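Local coordinates for crystal protein (Bacillus thuringiensis serovar dakota, PDB 2ZTB), which is a proteolytically activated parasporin-2 toxin that recognizes cancer cells and, as in related aerolysin-type toxins, probably forms pores in their membranes, at residues A[105-117]-A[224-236]. Residues are numbered along the deposited sequence; the frame is centred on the assembly and turned at random.
Sequences SFTNTSTVTSSTT and GTLRGTVTNVSSF. With EDO (1,2-ethanediol), chain H.
Ser-110 OG donates to Asn-232 OD1 at 2.8 Å, tilted 30° from the amide's carbonyl plane, a side-chain bond across a non-hydrogen-bonded pair of two antiparallel strands. Asn-232 has its CG anti to the backbone N (chi1 -169°), which brings OD1 back towards the neighbouring strand. On this face Ser-110 and Asn-232 pack against Val-138 and Val-112 against Phe-140, both of strand 136-142 of the 126-132/136-142 hairpin, while Leu-226 and Thr-116 meet Ile-144 in the loop that follows. At Gly-228 the strands draw together, its CA 3.9 Å from Ser-114 CA. Ladder bonds run from Thr-109 with Val-233 to Ser-115 with Arg-227, then a single one from Thr-117 N to Thr-225 O. Beyond the ladder, Ser-235 CB sits 3.5 Å over the centre of the Phe-106 ring in a CH-pi contact. The face of Thr-109, Thr-111 and Thr-113 is looser and wetter: Thr-109 OG1 lies alongside Val-233 CB at 3.6 Å, and a water links Thr-111 O to Thr-231 OG1. There Thr-111, Thr-113 and Thr-229 hydroxyls bond to Thr-149, Ser-147 and Asp-184. Such long antiparallel strands, threonine- and serine-rich on one face and shielded by a hairpin on the other, are characteristic of the elongated aerolysin-type beta-pore-forming toxins.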
ATOM      1  N   SER A 105      -6.319  -4.317  27.615  1.00 53.88           N
ATOM      2  CA  SER A 105      -5.798  -3.510  26.519  1.00 55.24           C
ATOM      3  C   SER A 105      -5.787  -4.235  25.194  1.00 55.32           C
ATOM      4  O   SER A 105      -5.655  -5.456  25.122  1.00 56.12           O
ATOM      5  CB  SER A 105      -4.432  -2.894  26.815  1.00 55.34           C
ATOM      6  OG  SER A 105      -3.498  -3.874  27.171  1.00 58.62           O
ATOM      7  N   PHE A 106      -5.954  -3.443  24.147  1.00 54.99           N
ATOM      8  CA  PHE A 106      -6.074  -3.929  22.807  1.00 54.58           C
ATOM      9  C   PHE A 106      -5.146  -3.060  21.975  1.00 54.57           C
ATOM     10  O   PHE A 106      -5.092  -1.843  22.163  1.00 54.71           O
ATOM     11  CB  PHE A 106      -7.524  -3.764  22.357  1.00 54.20           C
ATOM     12  CG  PHE A 106      -7.834  -4.381  21.026  1.00 52.84           C
ATOM     13  CD1 PHE A 106      -8.356  -5.653  20.953  1.00 50.91           C
ATOM     14  CD2 PHE A 106      -7.638  -3.664  19.850  1.00 52.15           C
ATOM     15  CE1 PHE A 106      -8.669  -6.203  19.740  1.00 52.42           C
ATOM     16  CE2 PHE A 106      -7.953  -4.209  18.629  1.00 51.24           C
ATOM     17  CZ  PHE A 106      -8.464  -5.473  18.570  1.00 51.64           C
ATOM     18  N   THR A 107      -4.389  -3.692  21.086  1.00 53.86           N
ATOM     19  CA  THR A 107      -3.500  -2.964  20.211  1.00 53.32           C
ATOM     20  C   THR A 107      -4.134  -2.870  18.822  1.00 54.04           C
ATOM     21  O   THR A 107      -4.292  -3.887  18.122  1.00 53.22           O
ATOM     22  CB  THR A 107      -2.090  -3.594  20.198  1.00 52.99           C
ATOM     23  OG1 THR A 107      -1.577  -3.570  21.529  1.00 51.88           O
ATOM     24  CG2 THR A 107      -1.147  -2.820  19.293  1.00 51.14           C
ATOM     25  N   ASN A 108      -4.541  -1.648  18.464  1.00 54.53           N
ATOM     26  CA  ASN A 108      -5.118  -1.370  17.150  1.00 56.05           C
ATOM     27  C   ASN A 108      -4.011  -1.417  16.124  1.00 55.84           C
ATOM     28  O   ASN A 108      -2.915  -0.935  16.389  1.00 56.04           O
ATOM     29  CB  ASN A 108      -5.763   0.030  17.093  1.00 56.66           C
ATOM     30  CG  ASN A 108      -6.929   0.203  18.054  1.00 58.13           C
ATOM     31  OD1 ASN A 108      -7.572  -0.757  18.496  1.00 61.80           O
ATOM     32  ND2 ASN A 108      -7.225   1.449  18.361  1.00 62.69           N
ATOM     33  N   THR A 109      -4.285  -2.004  14.962  1.00 55.93           N
ATOM     34  CA  THR A 109      -3.329  -1.939  13.849  1.00 55.71           C
ATOM     35  C   THR A 109      -3.924  -1.252  12.626  1.00 55.61           C
ATOM     36  O   THR A 109      -5.118  -1.400  12.326  1.00 55.56           O
ATOM     37  CB  THR A 109      -2.781  -3.332  13.448  1.00 55.75           C
ATOM     38  OG1 THR A 109      -3.869  -4.211  13.151  1.00 56.18           O
ATOM     39  CG2 THR A 109      -1.937  -3.932  14.561  1.00 54.69           C
ATOM     40  N   SER A 110      -3.076  -0.498  11.932  1.00 55.45           N
ATOM     41  CA  SER A 110      -3.386   0.048  10.602  1.00 55.65           C
ATOM     42  C   SER A 110      -2.329  -0.432   9.630  1.00 55.42           C
ATOM     43  O   SER A 110      -1.144  -0.206   9.854  1.00 54.96           O
ATOM     44  CB  SER A 110      -3.381   1.576  10.617  1.00 55.41           C
ATOM     45  OG  SER A 110      -4.149   2.073  11.694  1.00 57.67           O
ATOM     46  N   THR A 111      -2.760  -1.100   8.562  1.00 56.01           N
ATOM     47  CA  THR A 111      -1.847  -1.700   7.584  1.00 56.38           C
ATOM     48  C   THR A 111      -2.061  -1.124   6.166  1.00 57.11           C
ATOM     49  O   THR A 111      -3.198  -1.008   5.703  1.00 57.96           O
ATOM     50  CB  THR A 111      -1.975  -3.235   7.601  1.00 56.46           C
ATOM     51  OG1 THR A 111      -1.679  -3.712   8.923  1.00 55.62           O
ATOM     52  CG2 THR A 111      -1.012  -3.920   6.580  1.00 56.53           C
ATOM     53  N   VAL A 112      -0.974  -0.721   5.504  1.00 56.99           N
ATOM     54  CA  VAL A 112      -1.007  -0.418   4.055  1.00 56.27           C
ATOM     55  C   VAL A 112      -0.188  -1.471   3.268  1.00 56.90           C
ATOM     56  O   VAL A 112       0.812  -2.009   3.765  1.00 56.62           O
ATOM     57  CB  VAL A 112      -0.552   1.050   3.746  1.00 56.17           C
ATOM     58  CG1 VAL A 112       0.954   1.232   3.969  1.00 55.17           C
ATOM     59  CG2 VAL A 112      -0.964   1.490   2.330  1.00 54.48           C
ATOM     60  N   THR A 113      -0.659  -1.799   2.066  1.00 57.65           N
ATOM     61  CA  THR A 113       0.071  -2.647   1.111  1.00 57.30           C
ATOM     62  C   THR A 113      -0.209  -2.112  -0.300  1.00 57.74           C
ATOM     63  O   THR A 113      -1.298  -1.597  -0.586  1.00 57.34           O
ATOM     64  CB  THR A 113      -0.274  -4.161   1.276  1.00 57.36           C
ATOM     65  OG1 THR A 113       0.668  -4.977   0.562  1.00 55.53           O
ATOM     66  CG2 THR A 113      -1.697  -4.482   0.820  1.00 56.78           C
ATOM     67  N   SER A 114       0.792  -2.186  -1.169  1.00 57.92           N
ATOM     68  CA  SER A 114       0.632  -1.712  -2.551  1.00 57.62           C
ATOM     69  C   SER A 114       1.524  -2.497  -3.465  1.00 57.78           C
ATOM     70  O   SER A 114       2.439  -3.168  -3.019  1.00 57.97           O
ATOM     71  CB  SER A 114       0.923  -0.215  -2.721  1.00 56.87           C
ATOM     72  OG  SER A 114       2.195   0.136  -2.212  1.00 55.28           O
ATOM     73  N   SER A 115       1.224  -2.402  -4.754  1.00 58.04           N
ATOM     74  CA  SER A 115       1.977  -3.074  -5.782  1.00 57.94           C
ATOM     75  C   SER A 115       1.583  -2.450  -7.120  1.00 57.86           C
ATOM     76  O   SER A 115       0.689  -1.593  -7.191  1.00 58.08           O
ATOM     77  CB  SER A 115       1.657  -4.563  -5.773  1.00 57.52           C
ATOM     78  OG  SER A 115       0.273  -4.740  -6.032  1.00 58.45           O
ATOM     79  N   THR A 116       2.265  -2.871  -8.173  1.00 57.43           N
ATOM     80  CA  THR A 116       1.844  -2.549  -9.533  1.00 57.46           C
ATOM     81  C   THR A 116       1.733  -3.871 -10.247  1.00 57.42           C
ATOM     82  O   THR A 116       2.353  -4.860  -9.842  1.00 57.96           O
ATOM     83  CB  THR A 116       2.803  -1.588 -10.276  1.00 57.01           C
ATOM     84  OG1 THR A 116       4.059  -2.237 -10.470  1.00 59.14           O
ATOM     85  CG2 THR A 116       2.995  -0.274  -9.494  1.00 54.61           C
ATOM     86  N   THR A 117       0.891  -3.909 -11.267  1.00 57.35           N
ATOM     87  CA  THR A 117       0.600  -5.158 -11.950  1.00 56.53           C
ATOM     88  C   THR A 117       1.803  -5.731 -12.712  1.00 56.05           C
ATOM     89  O   THR A 117       1.820  -6.917 -12.997  1.00 56.13           O
ATOM     90  CB  THR A 117      -0.634  -5.003 -12.883  1.00 57.12           C
ATOM     91  OG1 THR A 117      -0.457  -3.872 -13.760  1.00 57.35           O
ATOM     92  CG2 THR A 117      -1.910  -4.826 -12.032  1.00 55.79           C
ATOM     93  N   GLY A 224       0.276   1.291 -16.978  1.00 58.85           N
ATOM     94  CA  GLY A 224       0.119   0.185 -16.057  1.00 58.75           C
ATOM     95  C   GLY A 224      -0.821   0.591 -14.942  1.00 58.99           C
ATOM     96  O   GLY A 224      -1.529   1.596 -15.058  1.00 58.66           O
ATOM     97  N   THR A 225      -0.808  -0.176 -13.850  1.00 58.73           N
ATOM     98  CA  THR A 225      -1.771  -0.008 -12.756  1.00 58.62           C
ATOM     99  C   THR A 225      -1.121  -0.203 -11.387  1.00 58.40           C
ATOM    100  O   THR A 225      -0.381  -1.159 -11.160  1.00 57.18           O
ATOM    101  CB  THR A 225      -2.967  -0.983 -12.906  1.00 58.63           C
ATOM    102  OG1 THR A 225      -3.493  -0.895 -14.233  1.00 59.05           O
ATOM    103  CG2 THR A 225      -4.090  -0.663 -11.911  1.00 59.12           C
ATOM    104  N   LEU A 226      -1.402   0.732 -10.488  1.00 59.28           N
ATOM    105  CA  LEU A 226      -1.049   0.597  -9.086  1.00 59.98           C
ATOM    106  C   LEU A 226      -2.266   0.033  -8.359  1.00 60.02           C
ATOM    107  O   LEU A 226      -3.391   0.362  -8.698  1.00 60.31           O
ATOM    108  CB  LEU A 226      -0.612   1.942  -8.506  1.00 60.34           C
ATOM    109  CG  LEU A 226      -0.259   2.022  -7.007  1.00 62.64           C
ATOM    110  CD1 LEU A 226       0.866   3.024  -6.814  1.00 65.15           C
ATOM    111  CD2 LEU A 226      -1.456   2.433  -6.182  1.00 63.35           C
ATOM    112  N   ARG A 227      -2.034  -0.861  -7.403  1.00 60.13           N
ATOM    113  CA  ARG A 227      -3.103  -1.426  -6.572  1.00 60.48           C
ATOM    114  C   ARG A 227      -2.629  -1.565  -5.144  1.00 59.75           C
ATOM    115  O   ARG A 227      -1.430  -1.610  -4.872  1.00 59.28           O
ATOM    116  CB  ARG A 227      -3.562  -2.797  -7.082  1.00 60.91           C
ATOM    117  CG  ARG A 227      -4.238  -2.730  -8.432  1.00 64.53           C
ATOM    118  CD  ARG A 227      -4.857  -4.033  -8.841  1.00 69.72           C
ATOM    119  NE  ARG A 227      -5.451  -3.907 -10.173  1.00 75.15           N
ATOM    120  CZ  ARG A 227      -6.742  -3.657 -10.409  1.00 77.68           C
ATOM    121  NH1 ARG A 227      -7.603  -3.515  -9.396  1.00 77.99           N
ATOM    122  NH2 ARG A 227      -7.176  -3.558 -11.667  1.00 77.36           N
ATOM    123  N   GLY A 228      -3.577  -1.620  -4.228  1.00 59.32           N
ATOM    124  CA  GLY A 228      -3.244  -1.895  -2.848  1.00 58.93           C
ATOM    125  C   GLY A 228      -4.483  -1.952  -2.004  1.00 58.54           C
ATOM    126  O   GLY A 228      -5.598  -1.892  -2.523  1.00 58.08           O
ATOM    127  N   THR A 229      -4.255  -2.078  -0.700  1.00 58.47           N
ATOM    128  CA  THR A 229      -5.297  -2.139   0.313  1.00 58.26           C
ATOM    129  C   THR A 229      -4.853  -1.381   1.558  1.00 58.71           C
ATOM    130  O   THR A 229      -3.688  -1.421   1.955  1.00 58.06           O
ATOM    131  CB  THR A 229      -5.622  -3.602   0.687  1.00 57.91           C
ATOM    132  OG1 THR A 229      -5.903  -4.335  -0.507  1.00 56.57           O
ATOM    133  CG2 THR A 229      -6.853  -3.684   1.627  1.00 57.94           C
ATOM    134  N   VAL A 230      -5.804  -0.691   2.166  1.00 60.05           N
ATOM    135  CA  VAL A 230      -5.600  -0.060   3.473  1.00 60.97           C
ATOM    136  C   VAL A 230      -6.569  -0.704   4.471  1.00 61.56           C
ATOM    137  O   VAL A 230      -7.779  -0.698   4.257  1.00 61.46           O
ATOM    138  CB  VAL A 230      -5.666   1.494   3.391  1.00 60.80           C
ATOM    139  CG1 VAL A 230      -6.947   1.973   2.724  1.00 61.01           C
ATOM    140  CG2 VAL A 230      -5.480   2.133   4.769  1.00 62.62           C
ATOM    141  N   THR A 231      -6.001  -1.347   5.498  1.00 62.24           N
ATOM    142  CA  THR A 231      -6.742  -2.042   6.551  1.00 62.72           C
ATOM    143  C   THR A 231      -6.559  -1.367   7.930  1.00 63.04           C
ATOM    144  O   THR A 231      -5.530  -0.721   8.199  1.00 63.64           O
ATOM    145  CB  THR A 231      -6.346  -3.507   6.630  1.00 62.60           C
ATOM    146  OG1 THR A 231      -6.588  -4.128   5.363  1.00 64.76           O
ATOM    147  CG2 THR A 231      -7.162  -4.253   7.673  1.00 63.56           C
ATOM    148  N   ASN A 232      -7.598  -1.457   8.763  1.00 62.36           N
ATOM    149  CA  ASN A 232      -7.552  -0.998  10.147  1.00 61.50           C
ATOM    150  C   ASN A 232      -8.243  -2.065  10.984  1.00 60.50           C
ATOM    151  O   ASN A 232      -9.322  -2.535  10.614  1.00 60.33           O
ATOM    152  CB  ASN A 232      -8.195   0.392  10.306  1.00 61.34           C
ATOM    153  CG  ASN A 232      -7.918   1.029  11.683  1.00 62.12           C
ATOM    154  OD1 ASN A 232      -6.975   1.795  11.845  1.00 61.40           O
ATOM    155  ND2 ASN A 232      -8.742   0.698  12.678  1.00 63.49           N
ATOM    156  N   VAL A 233      -7.574  -2.513  12.048  1.00 59.34           N
ATOM    157  CA  VAL A 233      -8.167  -3.461  13.013  1.00 58.25           C
ATOM    158  C   VAL A 233      -8.274  -2.756  14.370  1.00 57.78           C
ATOM    159  O   VAL A 233      -7.282  -2.255  14.913  1.00 57.42           O
ATOM    160  CB  VAL A 233      -7.415  -4.833  13.079  1.00 58.63           C
ATOM    161  CG1 VAL A 233      -8.146  -5.836  13.985  1.00 58.13           C
ATOM    162  CG2 VAL A 233      -7.284  -5.455  11.674  1.00 58.10           C
ATOM    163  N   SER A 234      -9.503  -2.642  14.871  1.00 57.20           N
ATOM    164  CA  SER A 234      -9.749  -1.971  16.152  1.00 56.53           C
ATOM    165  C   SER A 234     -10.874  -2.645  16.932  1.00 55.61           C
ATOM    166  O   SER A 234     -11.670  -3.419  16.380  1.00 55.69           O
ATOM    167  CB  SER A 234     -10.024  -0.477  15.956  1.00 56.85           C
ATOM    168  OG  SER A 234     -11.212  -0.259  15.209  1.00 58.10           O
ATOM    169  N   SER A 235     -10.901  -2.379  18.231  1.00 54.15           N
ATOM    170  CA  SER A 235     -11.910  -2.950  19.098  1.00 52.77           C
ATOM    171  C   SER A 235     -12.930  -1.863  19.397  1.00 51.33           C
ATOM    172  O   SER A 235     -12.589  -0.684  19.413  1.00 50.94           O
ATOM    173  CB  SER A 235     -11.291  -3.505  20.381  1.00 52.41           C
ATOM    174  OG  SER A 235     -10.698  -2.459  21.113  1.00 54.16           O
ATOM    175  N   PHE A 236     -14.181  -2.282  19.580  1.00 50.02           N
ATOM    176  CA  PHE A 236     -15.309  -1.402  19.876  1.00 48.54           C
ATOM    177  C   PHE A 236     -16.404  -2.195  20.602  1.00 48.28           C
ATOM    178  O   PHE A 236     -16.299  -3.411  20.751  1.00 48.55           O
ATOM    179  CB  PHE A 236     -15.836  -0.732  18.587  1.00 48.11           C
ATOM    180  CG  PHE A 236     -16.476  -1.684  17.601  1.00 47.05           C
ATOM    181  CD1 PHE A 236     -17.833  -1.597  17.322  1.00 45.77           C
ATOM    182  CD2 PHE A 236     -15.721  -2.657  16.939  1.00 47.41           C
ATOM    183  CE1 PHE A 236     -18.442  -2.464  16.412  1.00 45.18           C
ATOM    184  CE2 PHE A 236     -16.328  -3.529  16.017  1.00 46.37           C
ATOM    185  CZ  PHE A 236     -17.695  -3.422  15.765  1.00 46.19           C
TER
HETATM  186  C1  EDO H1010       5.243  -4.125  -7.407  1.00 49.26           C
HETATM  187  O1  EDO H1010       5.930  -2.865  -7.603  1.00 51.68           O
HETATM  188  C2  EDO H1010       5.562  -5.185  -8.483  1.00 51.63           C
HETATM  189  O2  EDO H1010       6.753  -6.011  -8.302  1.00 46.32           O
HETATM  190  O   HOH W   1      -3.844  -3.464   4.039  1.00 42.93           O
HETATM  191  O   HOH W   2      -1.227  -4.855  -3.720  1.00 45.94           O
HETATM  192  O   HOH W   3       1.448  -2.036 -14.054  1.00 49.69           O